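PDB 4KL0: putative uncharacterized protein from Xanthomonas oryzae pv. oryzae, which binds calcium and is probably related in activity to nucleoside hydrolases that cleave N-glycosyl bonds, although its actual function has not been established. Local coordinates for residues V83-A88 against L120-D125; M148-I151 against D156-A159; E240-N245 against E251-V256; P327-L332 against R362-A367. All blocks are in the same frame, centred on the assembly; numbering follows the deposited sequence.

Interaction 1. Residues V83-A88 against L120-D125; sequences VFDRLA and LRAAPD
Arg-86 and Leu-120 make the main contact. The leucine methyl CD2 rests over one face of the arginine guanidinium, off-centre toward its rim and only 3.2 Å from NE, with CZ following at 3.5 Å. The approach is tight and the two side chains cross obliquely. Two lesser touches flank this one. Leu-120 uses its other methyl, CD1, against CG2 of Val-83 (4.2 Å), so its two methyls touch residues three positions apart, about one turn of the helix. Further along, Asp-85 OD2 lies 4.2 Å from the methyl CB of Ala-122, a loose van der Waals approach at the surface.

The arginine reaches the loop because its chain is extended from CG to NE. A turn at the last torsion (chi4 78°) then presents the guanidinium broadside to the methyl. NH1 is hydrogen-bonded to Gly-82 O, one turn back in its own helix, and lies 3.1 Å from Leu-120 O. Just beyond Arg-86 the helix ends in a Schellman motif: Ala-88, with positive phi, is its C-prime residue, Ala-88 N bonds Asp-85 O, and Leu-89 N returns to Phe-84 O.

The loop is held to the same helix by further polar links, from Arg-121 NH1 to Gln-75 OE1 and from the Ala-122 backbone to Gln-78. Helix 70-86 thus carries the loop between helices 104-110 and 133-141 along its flank, from Gln-75 to Arg-86, while Val-83 packs on Val-43 and Tyr-46 of helix 41-54, and helix 248-269 adds Val-249 against Val-83 and Arg-86 and Tyr-252 against Leu-120.

Interaction 2. Residues M148-I151 against D156-A159; sequences MVVI and DASA. With CA (calcium ion), chain B.
Ala-157 offers its single methyl to two side chains of the strand, and the contact between strand and helix is wholly apolar. Met-148 CE comes within 4.0 Å of Ala-157 CB, and Val-150 CG2 within 4.1 Å, so the small methyl is met by residues two apart on one face of the strand. A bend at the last methionine torsion (chi3 59°) turns CE back toward the helix, where it also lies near the carbonyl O of Ala-157. Leu-210 of helix 204-216 packs on Ala-157 too, and Ile-177 of the neighbouring strand packs on Val-150; all three contacting residues are buried.

Backbone bonds fix the strand. Met-148 pairs with Ser-174 and Thr-176 of strand 172-178, and Val-149 with Leu-31 and Phe-33 of strand 28-34.

Metal coordination involves the next residue after Val-150, Ile-151, which binds the calcium ion through its carbonyl O at 2.4 Å. Three waters are bound at 2.5 to 2.7 Å, and carboxylate oxygens of Asp-35, Asp-42 and Asp-318 complete a shell of eight ligand atoms. The main-chain carbonyl thus joins three acidic side chains around the ion.

The arrangement is the strand-loop-helix unit of a Rossmann-like alpha/beta fold, with a central parallel strand backed by the following helix and a metal site at its C-terminal end, as in the nucleoside hydrolase family.

Interaction 3. Residues E240-N245 against E251-V256; sequences EGIARN and EYLRDV
The Arg-254 guanidinium has the Ala-243 methyl over one face, 3.7 Å above the plane and offset toward the rim, and Glu-240 at its edge. In that edge contact NH1 donates to Glu-240 OE1 at 3.2 Å, with the acceptor practically in the guanidinium plane. The bond is bent (141°) and uses the syn side of the carboxylate, which is turned 57° from the guanidinium, so this is a single-bond salt bridge and not a flat paired one. Glu-240 OE2 goes to Trp-308 NE1, which helps fix the rotation of the carboxylate. Asp-255 lies near another part of the guanidinium edge and extends the pair into a salt-bridge network through NE, although that distance is doubtfully short.

Bends at chi2 and chi3 curl the arginine back over the helix surface, so that CG and CD run beside the Glu-240 carboxylate, while Arg-254 CB lies 3.8 Å from Ala-243 CB. The backbones come closest at Ala-243 and Glu-251, whose CA atoms are 4.5 Å apart, an approach that the small alanine side chain permits. On the buried flank Ile-242 CD1 meets Leu-253 CD1 at 3.6 Å.

Helices 236-243 and 248-269 run antiparallel here, as consecutive helices joined by a short turn. Leu-253 continues inward onto Val-43, Val-44 and Thr-47 of helix 41-54, and Ile-242 packs on Leu-373 near the C terminus.

Interaction 4. Residues P327-L332 against R362-A367; sequences PGTARL and RLLLSA
Leu-364 projects between Thr-329 and Leu-332 and touches both with one methyl. Its CB points toward helix 327-333 yet meets neither residue itself, and CG likewise serves to carry the fork outward. With CG opposite the backbone N (chi1 -175°), the chain leaves its helix almost straight. Of the two branches, CD2 does the touching: Leu-332 CD2 lies 4.2 Å away and Thr-329 CG2 4.3 Å away. CD1 turns aside and makes no comparable approach to this segment.

The two partners arrive from successive turns of helix 327-333. Thr-329 gives its methyl to the contact while its hydroxyl OG1 bonds the carbonyls of Leu-323 and Leu-326, so the polar end is satisfied within the preceding part of the chain. Leu-332 brings only its CD2 branch to the leucine. Helix 10-20 adds Leu-19 against Thr-329 and Glu-18 against Leu-332, and Leu-52 of helix 41-54 also packs on Thr-329.

Three methyls meeting slightly beyond ordinary van der Waals distance, with 85 Å² buried in all, imply a light, non-directional contact. Any hold probably comes from keeping water away from these methyls between helices 327-333 and 358-372.

Overall arrangement
From the N terminus, interaction 1 comes first, bringing the end of helix 70-86 to the loop at 120-125 across 31 residues that hold strand 93-96 and helix 104-110. Interaction 2 closes a turn of only four residues between a central strand and its helix, beside the calcium. Interaction 3 likewise spans a short linker, between two consecutive helices. Interaction 4 closes a 29-residue loop containing strands 337-338 and 347-350 and joins helix 327-333 to the C-terminal helix 358-372. The four follow in series; none nests in or crosses another. In space, interactions 1 and 3 touch through Leu-120 and Tyr-252, whereas interactions 2 and 3 lie on opposite sides of the chain's centre, about 28 Å apart between centres.

Interaction 1. Residues V83-A88 against L120-D125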
loop_
_atom_site.group_PDB
_atom_site.type_symbol
_atom_site.label_atom_id
_atom_site.label_comp_id
_atom_site.label_asym_id
_atom_site.label_seq_id
_atom_site.Cartn_x
_atom_site.Cartn_y
_atom_site.Cartn_z
ATOM N N VAL A 83 -12.726 6.377 4.579
ATOM C CA VAL A 83 -12.523 6.196 3.159
ATOM C C VAL A 83 -13.268 4.973 2.630
ATOM O O VAL A 83 -13.985 5.076 1.624
ATOM C CB VAL A 83 -11.027 6.102 2.826
ATOM C CG1 VAL A 83 -10.796 5.638 1.355
ATOM C CG2 VAL A 83 -10.329 7.446 3.099
ATOM N N PHE A 84 -13.204 3.845 3.343
ATOM C CA PHE A 84 -14.002 2.678 2.919
ATOM C C PHE A 84 -15.510 2.988 2.840
ATOM O O PHE A 84 -16.163 2.565 1.897
ATOM C CB PHE A 84 -13.717 1.469 3.806
ATOM C CG PHE A 84 -12.312 0.977 3.697
ATOM C CD1 PHE A 84 -11.749 0.672 2.450
ATOM C CD2 PHE A 84 -11.569 0.819 4.844
ATOM C CE1 PHE A 84 -10.397 0.222 2.387
ATOM C CE2 PHE A 84 -10.234 0.379 4.810
ATOM C CZ PHE A 84 -9.684 0.065 3.578
ATOM N N ASP A 85 -15.997 3.756 3.803
ATOM C CA ASP A 85 -17.413 4.175 3.803
ATOM C C ASP A 85 -17.765 4.971 2.530
ATOM O O ASP A 85 -18.778 4.710 1.848
ATOM C CB ASP A 85 -17.695 5.046 5.020
ATOM C CG ASP A 85 -17.742 4.273 6.335
ATOM O OD1 ASP A 85 -17.824 3.008 6.356
ATOM O OD2 ASP A 85 -17.712 4.983 7.366
ATOM N N ARG A 86 -16.902 5.918 2.161
ATOM C CA ARG A 86 -17.098 6.773 0.950
ATOM C C ARG A 86 -16.865 6.037 -0.377
ATOM O O ARG A 86 -17.239 6.497 -1.455
ATOM C CB ARG A 86 -16.181 7.979 1.059
ATOM C CG ARG A 86 -16.622 8.853 2.216
ATOM C CD ARG A 86 -15.617 9.966 2.486
ATOM N NE ARG A 86 -16.082 10.935 3.493
ATOM C CZ ARG A 86 -16.069 10.745 4.813
ATOM N NH1 ARG A 86 -15.720 9.592 5.353
ATOM N NH2 ARG A 86 -16.493 11.720 5.618
ATOM N N LEU A 87 -16.200 4.890 -0.300
ATOM C CA LEU A 87 -16.013 4.018 -1.467
ATOM C C LEU A 87 -17.097 2.939 -1.508
ATOM O O LEU A 87 -17.035 2.047 -2.324
ATOM C CB LEU A 87 -14.638 3.303 -1.381
ATOM C CG LEU A 87 -13.388 4.165 -1.498
ATOM C CD1 LEU A 87 -12.159 3.254 -1.196
ATOM C CD2 LEU A 87 -13.281 4.825 -2.897
ATOM N N ALA A 88 -18.103 3.022 -0.643
ATOM C CA ALA A 88 -19.151 1.985 -0.554
ATOM C C ALA A 88 -18.548 0.582 -0.401
ATOM O O ALA A 88 -18.908 -0.383 -1.110
ATOM C CB ALA A 88 -20.080 2.034 -1.762
ATOM N N LEU A 120 -12.135 13.372 6.954
ATOM C CA LEU A 120 -12.600 12.111 6.413
ATOM C C LEU A 120 -12.777 11.042 7.494
ATOM O O LEU A 120 -13.276 9.957 7.213
ATOM C CB LEU A 120 -11.696 11.614 5.269
ATOM C CG LEU A 120 -11.829 12.351 3.928
ATOM C CD1 LEU A 120 -11.155 11.557 2.812
ATOM C CD2 LEU A 120 -13.272 12.540 3.595
ATOM N N ARG A 121 -12.392 11.332 8.737
ATOM C CA ARG A 121 -12.424 10.305 9.765
ATOM C C ARG A 121 -13.845 9.858 10.116
ATOM O O ARG A 121 -14.741 10.702 10.309
ATOM C CB ARG A 121 -11.765 10.802 11.038
ATOM C CG ARG A 121 -10.233 10.906 10.919
ATOM C CD ARG A 121 -9.666 11.526 12.174
ATOM N NE ARG A 121 -9.954 12.951 12.217
ATOM C CZ ARG A 121 -9.427 13.806 13.093
ATOM N NH1 ARG A 121 -8.556 13.390 14.045
ATOM N NH2 ARG A 121 -9.764 15.096 12.994
ATOM N N ALA A 122 -14.050 8.549 10.209
ATOM C CA ALA A 122 -15.301 8.013 10.759
ATOM C C ALA A 122 -15.235 8.284 12.265
ATOM O O ALA A 122 -14.181 8.689 12.791
ATOM C CB ALA A 122 -15.411 6.546 10.504
ATOM N N ALA A 123 -16.342 8.079 12.974
ATOM C CA ALA A 123 -16.330 8.174 14.446
ATOM C C ALA A 123 -15.429 7.098 15.101
ATOM O O ALA A 123 -15.264 5.997 14.536
ATOM C CB ALA A 123 -17.758 8.059 14.984
ATOM N N PRO A 124 -14.858 7.403 16.301
ATOM C CA PRO A 124 -13.921 6.532 17.022
ATOM C C PRO A 124 -14.503 5.164 17.269
ATOM O O PRO A 124 -13.824 4.141 17.117
ATOM C CB PRO A 124 -13.722 7.261 18.355
ATOM C CG PRO A 124 -13.869 8.685 18.011
ATOM C CD PRO A 124 -14.985 8.709 16.978
ATOM N N ASP A 125 -15.790 5.123 17.588
ATOM C CA ASP A 125 -16.428 3.839 17.863
ATOM C C ASP A 125 -16.759 3.032 16.581
ATOM O O ASP A 125 -17.254 1.897 16.663
ATOM C CB ASP A 125 -17.641 4.019 18.820
ATOM C CG ASP A 125 -17.215 4.433 20.283
ATOM O OD1 ASP A 125 -16.301 3.773 20.880
ATOM O OD2 ASP A 125 -17.793 5.437 20.825
#

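Interaction 2. Residues M148-I151 against D156-A159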
loop_
_atom_site.group_PDB
_atom_site.type_symbol
_atom_site.label_atom_id
_atom_site.label_comp_id
_atom_site.label_asym_id
_atom_site.label_seq_id
_atom_site.Cartn_x
_atom_site.Cartn_y
_atom_site.Cartn_z
ATOM N N MET A 148 -2.315 -12.032 2.336
ATOM C CA MET A 148 -1.943 -10.960 3.297
ATOM C C MET A 148 -1.155 -9.953 2.497
ATOM O O MET A 148 -0.264 -10.304 1.732
ATOM C CB MET A 148 -1.016 -11.462 4.435
ATOM C CG MET A 148 -1.694 -12.309 5.566
ATOM S SD MET A 148 -0.509 -13.078 6.813
ATOM C CE MET A 148 0.327 -11.615 7.480
ATOM N N VAL A 149 -1.516 -8.689 2.622
ATOM C CA VAL A 149 -0.812 -7.634 1.887
ATOM C C VAL A 149 -0.293 -6.595 2.877
ATOM O O VAL A 149 -1.072 -6.035 3.694
ATOM C CB VAL A 149 -1.783 -6.986 0.882
ATOM C CG1 VAL A 149 -1.052 -5.838 0.193
ATOM C CG2 VAL A 149 -2.274 -8.043 -0.174
ATOM N N VAL A 150 1.016 -6.377 2.841
ATOM C CA VAL A 150 1.644 -5.484 3.855
ATOM C C VAL A 150 2.145 -4.248 3.172
ATOM O O VAL A 150 3.040 -4.298 2.337
ATOM C CB VAL A 150 2.794 -6.229 4.561
ATOM C CG1 VAL A 150 3.525 -5.304 5.523
ATOM C CG2 VAL A 150 2.243 -7.533 5.194
ATOM N N ILE A 151 1.537 -3.095 3.513
ATOM C CA ILE A 151 1.949 -1.837 2.906
ATOM C C ILE A 151 2.257 -0.856 4.023
ATOM O O ILE A 151 2.108 0.320 3.815
ATOM C CB ILE A 151 0.872 -1.274 1.960
ATOM C CG1 ILE A 151 -0.528 -1.221 2.606
ATOM C CG2 ILE A 151 0.785 -2.191 0.697
ATOM C CD1 ILE A 151 -1.586 -0.530 1.758
ATOM N N ASP A 156 1.845 -5.714 13.489
ATOM C CA ASP A 156 0.624 -6.562 13.519
ATOM C C ASP A 156 0.687 -7.776 12.612
ATOM O O ASP A 156 0.135 -8.858 12.963
ATOM C CB ASP A 156 -0.600 -5.697 13.215
ATOM C CG ASP A 156 -0.623 -4.491 14.103
ATOM O OD1 ASP A 156 -0.696 -4.669 15.345
ATOM O OD2 ASP A 156 -0.518 -3.368 13.613
ATOM N N ALA A 157 1.278 -7.642 11.419
ATOM C CA ALA A 157 1.415 -8.805 10.578
ATOM C C ALA A 157 2.258 -9.870 11.263
ATOM O O ALA A 157 1.956 -11.044 11.143
ATOM C CB ALA A 157 2.040 -8.410 9.189
ATOM N N SER A 158 3.300 -9.448 11.960
ATOM C CA SER A 158 4.148 -10.428 12.648
ATOM C C SER A 158 3.340 -10.985 13.825
ATOM O O SER A 158 3.400 -12.209 14.056
ATOM C CB SER A 158 5.404 -9.748 13.146
ATOM O OG SER A 158 6.169 -10.637 13.969
ATOM N N ALA A 159 2.609 -10.122 14.562
ATOM C CA ALA A 159 1.730 -10.588 15.657
ATOM C C ALA A 159 0.761 -11.670 15.196
ATOM O O ALA A 159 0.495 -12.621 15.929
ATOM C CB ALA A 159 0.970 -9.436 16.327
HETATM CA CA CA B . 2.005 2.677 3.300
HETATM O O HOH W 1 4.238 1.865 2.025
HETATM O O HOH W 2 3.040 4.675 2.241
HETATM O O HOH W 3 4.151 3.096 4.699
#

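Interaction 3. Residues E240-N245 against E251-V256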
loop_
_atom_site.group_PDB
_atom_site.type_symbol
_atom_site.label_atom_id
_atom_site.label_comp_id
_atom_site.label_asym_id
_atom_site.label_seq_id
_atom_site.Cartn_x
_atom_site.Cartn_y
_atom_site.Cartn_z
ATOM N N GLU A 240 -5.380 14.406 -10.950
ATOM C CA GLU A 240 -6.359 15.366 -11.424
ATOM C C GLU A 240 -7.537 14.624 -12.027
ATOM O O GLU A 240 -8.654 14.984 -11.750
ATOM C CB GLU A 240 -5.760 16.382 -12.418
ATOM C CG GLU A 240 -4.642 17.298 -11.794
ATOM C CD GLU A 240 -5.120 18.378 -10.836
ATOM O OE1 GLU A 240 -6.341 18.531 -10.597
ATOM O OE2 GLU A 240 -4.263 19.111 -10.285
ATOM N N GLY A 241 -7.253 13.540 -12.738
ATOM C CA GLY A 241 -8.289 12.633 -13.256
ATOM C C GLY A 241 -9.253 12.090 -12.229
ATOM O O GLY A 241 -10.457 11.995 -12.462
ATOM N N ILE A 242 -8.738 11.737 -11.055
ATOM C CA ILE A 242 -9.616 11.134 -10.056
ATOM C C ILE A 242 -10.361 12.160 -9.215
ATOM O O ILE A 242 -11.337 11.824 -8.547
ATOM C CB ILE A 242 -8.898 10.098 -9.110
ATOM C CG1 ILE A 242 -7.701 10.714 -8.376
ATOM C CG2 ILE A 242 -8.430 8.896 -9.920
ATOM C CD1 ILE A 242 -7.010 9.645 -7.528
ATOM N N ALA A 243 -9.916 13.409 -9.243
ATOM C CA ALA A 243 -10.591 14.439 -8.500
ATOM C C ALA A 243 -11.660 15.145 -9.367
ATOM O O ALA A 243 -12.496 15.874 -8.843
ATOM C CB ALA A 243 -9.589 15.417 -7.966
ATOM N N ARG A 244 -11.656 14.830 -10.654
ATOM C CA ARG A 244 -12.379 15.641 -11.652
ATOM C C ARG A 244 -13.874 15.764 -11.336
ATOM O O ARG A 244 -14.473 16.833 -11.486
ATOM C CB ARG A 244 -12.142 15.062 -13.063
ATOM C CG ARG A 244 -12.596 15.940 -14.258
ATOM C CD ARG A 244 -11.949 15.421 -15.568
ATOM N NE ARG A 244 -10.504 15.656 -15.630
ATOM C CZ ARG A 244 -9.604 14.734 -15.989
ATOM N NH1 ARG A 244 -9.977 13.487 -16.292
ATOM N NH2 ARG A 244 -8.314 15.036 -16.018
ATOM N N ASN A 245 -14.463 14.684 -10.868
ATOM C CA ASN A 245 -15.895 14.670 -10.662
ATOM C C ASN A 245 -16.348 14.902 -9.236
ATOM O O ASN A 245 -17.500 14.591 -8.903
ATOM C CB ASN A 245 -16.474 13.369 -11.173
ATOM C CG ASN A 245 -16.006 13.050 -12.546
ATOM O OD1 ASN A 245 -16.134 13.877 -13.455
ATOM N ND2 ASN A 245 -15.432 11.861 -12.726
ATOM N N GLU A 251 -10.712 13.915 -4.406
ATOM C CA GLU A 251 -10.232 15.243 -4.065
ATOM C C GLU A 251 -9.222 15.134 -2.908
ATOM O O GLU A 251 -8.209 15.822 -2.906
ATOM C CB GLU A 251 -11.388 16.164 -3.625
ATOM C CG GLU A 251 -12.388 16.459 -4.775
ATOM C CD GLU A 251 -13.566 17.303 -4.314
ATOM O OE1 GLU A 251 -13.868 17.268 -3.091
ATOM O OE2 GLU A 251 -14.176 18.025 -5.174
ATOM N N TYR A 252 -9.512 14.306 -1.917
ATOM C CA TYR A 252 -8.490 14.067 -0.870
ATOM C C TYR A 252 -7.145 13.647 -1.476
ATOM O O TYR A 252 -6.088 14.198 -1.097
ATOM C CB TYR A 252 -8.972 13.026 0.150
ATOM C CG TYR A 252 -7.884 12.362 0.991
ATOM C CD1 TYR A 252 -7.347 11.127 0.593
ATOM C CD2 TYR A 252 -7.339 12.997 2.093
ATOM C CE1 TYR A 252 -6.344 10.516 1.324
ATOM C CE2 TYR A 252 -6.339 12.389 2.840
ATOM C CZ TYR A 252 -5.828 11.163 2.434
ATOM O OH TYR A 252 -4.816 10.568 3.165
ATOM N N LEU A 253 -7.159 12.673 -2.393
ATOM C CA LEU A 253 -5.882 12.169 -2.915
ATOM C C LEU A 253 -5.161 13.261 -3.681
ATOM O O LEU A 253 -3.960 13.458 -3.528
ATOM C CB LEU A 253 -6.066 10.971 -3.845
ATOM C CG LEU A 253 -6.450 9.710 -3.053
ATOM C CD1 LEU A 253 -6.916 8.621 -4.028
ATOM C CD2 LEU A 253 -5.230 9.248 -2.188
ATOM N N ARG A 254 -5.878 13.979 -4.562
ATOM C CA ARG A 254 -5.192 15.017 -5.294
ATOM C C ARG A 254 -4.650 16.095 -4.341
ATOM O O ARG A 254 -3.515 16.524 -4.490
ATOM C CB ARG A 254 -6.159 15.594 -6.348
ATOM C CG ARG A 254 -5.512 16.723 -7.213
ATOM C CD ARG A 254 -5.633 18.145 -6.611
ATOM N NE ARG A 254 -6.912 18.417 -5.941
ATOM C CZ ARG A 254 -8.032 18.749 -6.571
ATOM N NH1 ARG A 254 -8.022 18.843 -7.887
ATOM N NH2 ARG A 254 -9.162 18.953 -5.889
ATOM N N ASP A 255 -5.452 16.493 -3.356
ATOM C CA ASP A 255 -5.031 17.554 -2.436
ATOM C C ASP A 255 -3.838 17.095 -1.583
ATOM O O ASP A 255 -2.868 17.855 -1.420
ATOM C CB ASP A 255 -6.164 18.022 -1.537
ATOM C CG ASP A 255 -7.250 18.779 -2.306
ATOM O OD1 ASP A 255 -7.029 19.105 -3.500
ATOM O OD2 ASP A 255 -8.306 19.022 -1.677
ATOM N N VAL A 256 -3.861 15.859 -1.094
ATOM C CA VAL A 256 -2.691 15.430 -0.301
ATOM C C VAL A 256 -1.409 15.340 -1.147
ATOM O O VAL A 256 -0.299 15.723 -0.703
ATOM C CB VAL A 256 -2.953 14.090 0.475
ATOM C CG1 VAL A 256 -4.030 14.290 1.409
ATOM C CG2 VAL A 256 -3.223 12.995 -0.439
#

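Interaction 4. Residues P327-L332 against R362-A367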
loop_
_atom_site.group_PDB
_atom_site.type_symbol
_atom_site.label_atom_id
_atom_site.label_comp_id
_atom_site.label_asym_id
_atom_site.label_seq_id
_atom_site.Cartn_x
_atom_site.Cartn_y
_atom_site.Cartn_z
ATOM N N PRO A 327 -2.964 -12.743 -8.536
ATOM C CA PRO A 327 -2.396 -13.367 -9.744
ATOM C C PRO A 327 -2.892 -12.748 -11.035
ATOM O O PRO A 327 -2.135 -12.590 -11.993
ATOM C CB PRO A 327 -2.851 -14.816 -9.628
ATOM C CG PRO A 327 -3.066 -15.024 -8.178
ATOM C CD PRO A 327 -3.629 -13.714 -7.665
ATOM N N GLY A 328 -4.154 -12.351 -11.075
ATOM C CA GLY A 328 -4.696 -11.799 -12.320
ATOM C C GLY A 328 -3.996 -10.522 -12.759
ATOM O O GLY A 328 -3.654 -10.311 -13.939
ATOM N N THR A 329 -3.766 -9.643 -11.798
ATOM C CA THR A 329 -3.085 -8.412 -12.138
ATOM C C THR A 329 -1.567 -8.643 -12.273
ATOM O O THR A 329 -0.944 -8.044 -13.152
ATOM C CB THR A 329 -3.381 -7.350 -11.052
ATOM O OG1 THR A 329 -3.236 -7.954 -9.779
ATOM C CG2 THR A 329 -4.840 -6.774 -11.218
ATOM N N ALA A 330 -0.990 -9.493 -11.413
ATOM C CA ALA A 330 0.466 -9.717 -11.401
ATOM C C ALA A 330 0.868 -10.254 -12.751
ATOM O O ALA A 330 1.856 -9.809 -13.326
ATOM C CB ALA A 330 0.858 -10.686 -10.359
ATOM N N ARG A 331 0.085 -11.199 -13.282
ATOM C CA ARG A 331 0.528 -11.857 -14.512
ATOM C C ARG A 331 0.458 -10.893 -15.687
ATOM O O ARG A 331 1.156 -11.045 -16.681
ATOM C CB ARG A 331 -0.234 -13.170 -14.747
ATOM C CG ARG A 331 0.121 -14.241 -13.680
ATOM C CD ARG A 331 -0.690 -15.553 -13.842
ATOM N NE ARG A 331 -0.473 -16.497 -12.737
ATOM C CZ ARG A 331 -1.449 -17.154 -12.096
ATOM N NH1 ARG A 331 -2.726 -16.973 -12.448
ATOM N NH2 ARG A 331 -1.151 -17.994 -11.101
ATOM N N LEU A 332 -0.366 -9.870 -15.568
ATOM C CA LEU A 332 -0.437 -8.830 -16.557
ATOM C C LEU A 332 0.818 -7.939 -16.568
ATOM O O LEU A 332 1.236 -7.462 -17.630
ATOM C CB LEU A 332 -1.661 -7.966 -16.251
ATOM C CG LEU A 332 -2.598 -7.502 -17.353
ATOM C CD1 LEU A 332 -3.090 -8.689 -18.144
ATOM C CD2 LEU A 332 -3.751 -6.713 -16.725
ATOM N N ARG A 362 0.707 1.820 -15.402
ATOM C CA ARG A 362 0.186 3.185 -15.253
ATOM C C ARG A 362 -1.283 3.301 -15.684
ATOM O O ARG A 362 -2.107 3.905 -14.984
ATOM C CB ARG A 362 0.997 4.173 -16.099
ATOM C CG ARG A 362 2.407 4.471 -15.604
ATOM C CD ARG A 362 3.007 5.636 -16.450
ATOM N NE ARG A 362 4.441 5.757 -16.176
ATOM C CZ ARG A 362 5.403 5.204 -16.913
ATOM N NH1 ARG A 362 5.093 4.495 -18.011
ATOM N NH2 ARG A 362 6.681 5.373 -16.561
ATOM N N LEU A 363 -1.609 2.711 -16.847
ATOM C CA LEU A 363 -2.938 2.820 -17.433
ATOM C C LEU A 363 -3.962 2.022 -16.593
ATOM O O LEU A 363 -5.067 2.487 -16.291
ATOM C CB LEU A 363 -2.882 2.282 -18.875
ATOM C CG LEU A 363 -3.884 2.775 -19.889
ATOM C CD1 LEU A 363 -3.799 4.284 -20.013
ATOM C CD2 LEU A 363 -3.528 2.107 -21.211
ATOM N N LEU A 364 -3.564 0.840 -16.158
ATOM C CA LEU A 364 -4.405 0.041 -15.247
ATOM C C LEU A 364 -4.664 0.705 -13.886
ATOM O O LEU A 364 -5.819 0.703 -13.388
ATOM C CB LEU A 364 -3.842 -1.353 -15.070
ATOM C CG LEU A 364 -4.735 -2.254 -14.229
ATOM C CD1 LEU A 364 -6.081 -2.484 -14.951
ATOM C CD2 LEU A 364 -4.026 -3.545 -13.976
ATOM N N LEU A 365 -3.630 1.296 -13.283
ATOM C CA LEU A 365 -3.855 2.061 -12.041
ATOM C C LEU A 365 -4.865 3.173 -12.287
ATOM O O LEU A 365 -5.806 3.323 -11.495
ATOM C CB LEU A 365 -2.546 2.661 -11.497
ATOM C CG LEU A 365 -1.598 1.616 -10.909
ATOM C CD1 LEU A 365 -0.184 2.216 -10.767
ATOM C CD2 LEU A 365 -2.032 1.038 -9.540
ATOM N N SER A 366 -4.737 3.946 -13.383
ATOM C CA SER A 366 -5.710 5.015 -13.665
ATOM C C SER A 366 -7.126 4.440 -13.897
ATOM O O SER A 366 -8.111 4.967 -13.357
ATOM C CB SER A 366 -5.227 5.894 -14.845
ATOM O OG SER A 366 -6.197 6.915 -15.147
ATOM N N ALA A 367 -7.219 3.377 -14.703
ATOM C CA ALA A 367 -8.527 2.732 -14.951
ATOM C C ALA A 367 -9.214 2.275 -13.670
ATOM O O ALA A 367 -10.402 2.575 -13.452
ATOM C CB ALA A 367 -8.393 1.586 -15.942
#